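Local coordinates for protein putative esterase aq_1494 (Aquifex aeolicus, PDB 2EGR) that is a hotdog-fold protein of the 4-hydroxybenzoyl-CoA thioesterase family that probably hydrolyses acyl-CoA thioesters, at residues Asn24-Phe29 with Cys61-Pro66. Sequence-based numbering, arbitrary orientation.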
ATOM      1  N   ASN A  24      -4.162  -4.281   5.743  1.00 12.06           N
ATOM      2  CA  ASN A  24      -3.094  -5.187   5.288  1.00 13.74           C
ATOM      3  C   ASN A  24      -3.429  -6.637   5.624  1.00 12.76           C
ATOM      4  O   ASN A  24      -2.880  -7.548   5.013  1.00 12.61           O
ATOM      5  CB  ASN A  24      -1.736  -4.811   5.916  1.00 11.72           C
ATOM      6  CG  ASN A  24      -1.155  -3.513   5.319  1.00 16.35           C
ATOM      7  OD1 ASN A  24      -0.451  -2.740   5.988  1.00 17.55           O
ATOM      8  ND2 ASN A  24      -1.429  -3.301   4.079  1.00 10.81           N
ATOM      9  N   TYR A  25      -4.305  -6.853   6.600  1.00 13.42           N
ATOM     10  CA  TYR A  25      -4.739  -8.244   6.902  1.00 14.25           C
ATOM     11  C   TYR A  25      -5.349  -8.896   5.690  1.00 14.20           C
ATOM     12  O   TYR A  25      -5.069 -10.064   5.421  1.00 14.38           O
ATOM     13  CB  TYR A  25      -5.672  -8.307   8.133  1.00 13.74           C
ATOM     14  CG  TYR A  25      -4.995  -8.055   9.446  1.00 16.12           C
ATOM     15  CD1 TYR A  25      -4.823  -9.115  10.369  1.00 15.12           C
ATOM     16  CD2 TYR A  25      -4.530  -6.771   9.806  1.00 15.03           C
ATOM     17  CE1 TYR A  25      -4.214  -8.899  11.593  1.00 17.84           C
ATOM     18  CE2 TYR A  25      -3.891  -6.523  11.064  1.00 16.17           C
ATOM     19  CZ  TYR A  25      -3.765  -7.612  11.953  1.00 16.98           C
ATOM     20  OH  TYR A  25      -3.177  -7.435  13.176  1.00 16.40           O
ATOM     21  N   PHE A  26      -6.125  -8.139   4.885  1.00 13.72           N
ATOM     22  CA  PHE A  26      -6.689  -8.683   3.660  1.00 13.74           C
ATOM     23  C   PHE A  26      -5.611  -9.084   2.667  1.00 13.79           C
ATOM     24  O   PHE A  26      -5.777 -10.054   1.942  1.00 13.45           O
ATOM     25  CB  PHE A  26      -7.728  -7.737   3.063  1.00 14.74           C
ATOM     26  CG  PHE A  26      -8.847  -7.477   4.021  1.00 14.36           C
ATOM     27  CD1 PHE A  26      -9.872  -8.441   4.197  1.00 16.92           C
ATOM     28  CD2 PHE A  26      -8.820  -6.348   4.845  1.00 17.94           C
ATOM     29  CE1 PHE A  26     -10.885  -8.209   5.139  1.00 14.93           C
ATOM     30  CE2 PHE A  26      -9.818  -6.131   5.818  1.00 17.69           C
ATOM     31  CZ  PHE A  26     -10.857  -7.067   5.947  1.00 18.00           C
ATOM     32  N   ARG A  27      -4.508  -8.336   2.661  1.00 12.84           N
ATOM     33  CA  ARG A  27      -3.366  -8.676   1.795  1.00 12.68           C
ATOM     34  C   ARG A  27      -2.697  -9.973   2.239  1.00 14.35           C
ATOM     35  O   ARG A  27      -2.386 -10.834   1.385  1.00 15.12           O
ATOM     36  CB  ARG A  27      -2.389  -7.508   1.749  1.00 14.10           C
ATOM     37  CG  ARG A  27      -3.076  -6.249   1.159  1.00 10.82           C
ATOM     38  CD  ARG A  27      -2.154  -4.994   1.166  1.00 11.78           C
ATOM     39  NE  ARG A  27      -2.875  -3.875   0.496  1.00 12.47           N
ATOM     40  CZ  ARG A  27      -2.278  -2.829  -0.079  1.00 13.63           C
ATOM     41  NH1 ARG A  27      -0.941  -2.700   0.012  1.00 13.33           N
ATOM     42  NH2 ARG A  27      -3.034  -1.883  -0.700  1.00 11.91           N
ATOM     43  N   TYR A  28      -2.530 -10.120   3.553  1.00 14.43           N
ATOM     44  CA  TYR A  28      -2.016 -11.352   4.139  1.00 15.24           C
ATOM     45  C   TYR A  28      -2.908 -12.531   3.774  1.00 15.79           C
ATOM     46  O   TYR A  28      -2.391 -13.573   3.384  1.00 15.52           O
ATOM     47  CB  TYR A  28      -1.925 -11.265   5.652  1.00 15.41           C
ATOM     48  CG  TYR A  28      -0.973 -10.250   6.255  1.00 16.67           C
ATOM     49  CD1 TYR A  28       0.118  -9.754   5.550  1.00 14.09           C
ATOM     50  CD2 TYR A  28      -1.177  -9.821   7.559  1.00 15.22           C
ATOM     51  CE1 TYR A  28       1.010  -8.847   6.166  1.00 12.69           C
ATOM     52  CE2 TYR A  28      -0.330  -8.946   8.188  1.00 14.11           C
ATOM     53  CZ  TYR A  28       0.776  -8.456   7.471  1.00 12.95           C
ATOM     54  OH  TYR A  28       1.633  -7.591   8.115  1.00 16.25           O
ATOM     55  N   PHE A  29      -4.239 -12.368   3.856  1.00 15.10           N
ATOM     56  CA  PHE A  29      -5.155 -13.465   3.430  1.00 15.76           C
ATOM     57  C   PHE A  29      -4.988 -13.825   1.970  1.00 15.86           C
ATOM     58  O   PHE A  29      -5.074 -14.993   1.588  1.00 16.44           O
ATOM     59  CB  PHE A  29      -6.628 -13.112   3.731  1.00 16.12           C
ATOM     60  CG  PHE A  29      -6.861 -12.676   5.129  1.00 15.44           C
ATOM     61  CD1 PHE A  29      -6.110 -13.203   6.196  1.00 16.04           C
ATOM     62  CD2 PHE A  29      -7.847 -11.724   5.423  1.00 16.98           C
ATOM     63  CE1 PHE A  29      -6.311 -12.785   7.493  1.00 16.10           C
ATOM     64  CE2 PHE A  29      -8.053 -11.312   6.725  1.00 15.40           C
ATOM     65  CZ  PHE A  29      -7.301 -11.829   7.771  1.00 18.59           C
ATOM     66  N   CYS A  61     -13.282  -9.122   8.659  1.00 20.96           N
ATOM     67  CA  CYS A  61     -12.205  -9.363   9.614  1.00 20.23           C
ATOM     68  C   CYS A  61     -12.553  -8.813  10.982  1.00 21.42           C
ATOM     69  O   CYS A  61     -13.079  -7.690  11.095  1.00 21.27           O
ATOM     70  CB  CYS A  61     -10.841  -8.812   9.134  1.00 20.13           C
ATOM     71  SG  CYS A  61      -9.429  -9.471  10.070  1.00 21.04           S
ATOM     72  N   GLU A  62     -12.299  -9.626  12.005  1.00 22.13           N
ATOM     73  CA  GLU A  62     -12.390  -9.218  13.386  1.00 24.03           C
ATOM     74  C   GLU A  62     -11.022  -9.211  14.039  1.00 23.15           C
ATOM     75  O   GLU A  62     -10.247 -10.188  13.954  1.00 23.66           O
ATOM     76  CB  GLU A  62     -13.437 -10.015  14.205  1.00 23.98           C
ATOM     77  CG  GLU A  62     -13.391 -11.504  14.076  1.00 27.52           C
ATOM     78  CD  GLU A  62     -14.590 -12.184  14.769  1.00 29.58           C
ATOM     79  OE1 GLU A  62     -15.647 -11.516  14.936  1.00 35.16           O
ATOM     80  OE2 GLU A  62     -14.473 -13.384  15.119  1.00 34.33           O
ATOM     81  N   TYR A  63     -10.738  -8.104  14.703  1.00 21.78           N
ATOM     82  CA  TYR A  63      -9.420  -7.785  15.211  1.00 22.39           C
ATOM     83  C   TYR A  63      -9.404  -7.880  16.725  1.00 23.65           C
ATOM     84  O   TYR A  63     -10.066  -7.106  17.432  1.00 23.99           O
ATOM     85  CB  TYR A  63      -8.971  -6.385  14.738  1.00 21.93           C
ATOM     86  CG  TYR A  63      -8.977  -6.198  13.225  1.00 22.44           C
ATOM     87  CD1 TYR A  63      -7.808  -6.378  12.480  1.00 22.09           C
ATOM     88  CD2 TYR A  63     -10.149  -5.846  12.551  1.00 21.06           C
ATOM     89  CE1 TYR A  63      -7.814  -6.215  11.075  1.00 21.38           C
ATOM     90  CE2 TYR A  63     -10.187  -5.707  11.162  1.00 22.41           C
ATOM     91  CZ  TYR A  63      -8.996  -5.886  10.425  1.00 20.07           C
ATOM     92  OH  TYR A  63      -9.025  -5.729   9.068  1.00 17.94           O
ATOM     93  N   LYS A  64      -8.652  -8.842  17.242  1.00 23.53           N
ATOM     94  CA  LYS A  64      -8.653  -9.099  18.683  1.00 24.72           C
ATOM     95  C   LYS A  64      -7.429  -8.530  19.399  1.00 23.73           C
ATOM     96  O   LYS A  64      -7.558  -7.911  20.446  1.00 24.14           O
ATOM     97  CB  LYS A  64      -8.813 -10.610  18.967  1.00 24.82           C
ATOM     98  CG  LYS A  64      -9.906 -11.280  18.151  1.00 25.49           C
ATOM     99  CD  LYS A  64      -9.798 -12.830  18.215  1.00 27.33           C
ATOM    100  CE  LYS A  64     -10.970 -13.497  17.472  1.00 28.86           C
ATOM    101  NZ  LYS A  64     -12.298 -13.310  18.182  1.00 30.46           N
ATOM    102  N   LYS A  65      -6.236  -8.753  18.843  1.00 22.88           N
ATOM    103  CA  LYS A  65      -5.000  -8.224  19.371  1.00 21.71           C
ATOM    104  C   LYS A  65      -4.155  -7.724  18.184  1.00 20.35           C
ATOM    105  O   LYS A  65      -4.221  -8.297  17.116  1.00 19.37           O
ATOM    106  CB  LYS A  65      -4.221  -9.312  20.129  1.00 23.66           C
ATOM    107  CG  LYS A  65      -4.955  -9.929  21.370  1.00 25.26           C
ATOM    108  CD  LYS A  65      -4.849  -8.996  22.589  1.00 32.34           C
ATOM    109  CE  LYS A  65      -5.746  -9.438  23.769  1.00 32.71           C
ATOM    110  NZ  LYS A  65      -5.184  -8.952  25.088  1.00 38.97           N
ATOM    111  N   PRO A  66      -3.329  -6.702  18.393  1.00 21.09           N
ATOM    112  CA  PRO A  66      -2.563  -6.171  17.253  1.00 20.02           C
ATOM    113  C   PRO A  66      -1.373  -7.046  16.868  1.00 20.01           C
ATOM    114  O   PRO A  66      -0.937  -7.870  17.661  1.00 20.08           O
ATOM    115  CB  PRO A  66      -2.050  -4.836  17.780  1.00 20.87           C
ATOM    116  CG  PRO A  66      -1.865  -5.079  19.238  1.00 21.41           C
ATOM    117  CD  PRO A  66      -3.068  -5.930  19.621  1.00 20.19           C
TER
HETATM  118  O   HOH W   1      -5.512  -7.586  14.883  1.00 23.71           O
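Tyr25 and Tyr63 make a T-shaped pair, their planes at 87°: the CE1 edge of Tyr63 points at one face of Tyr25, off-centre, with Tyr63 CE1 3.6 Å from Tyr25 CD2. The pair exemplifies how a helix can pack on a sheet through aromatic and sulfur groups. Tyr25 reaches it with CG anti to its own carbonyl carbon (chi1 -71°), the ring extended from helix 22-39 toward the end of strand 52-63. Sulfur meets two rings differently: Cys61 SG lies in the plane of the Phe29 ring, 3.9 Å from Phe29 CZ, but obliquely to Tyr25. In van der Waals contact, Cys61 CB packs 3.6 Å from Phe26 CZ. The polar contact is indirect: one water lies 2.9 Å from Tyr25 OH and donates to Lys65 O at 2.7 Å. Tyr63 OH, 3.4 Å from Phe26 CE2, hydrogen-bonds instead to the carbonyl of His22. An alanine in place of Tyr25 would probably open a gap beside Tyr63 and cost the water its phenol partner. Phe26 also stacks on Phe26 of a second subunit. With no direct hydrogen bond between the segments, dispersion and weakly polar contacts seat the helix, while phenol oxygens find backbone carbonyls, one through water.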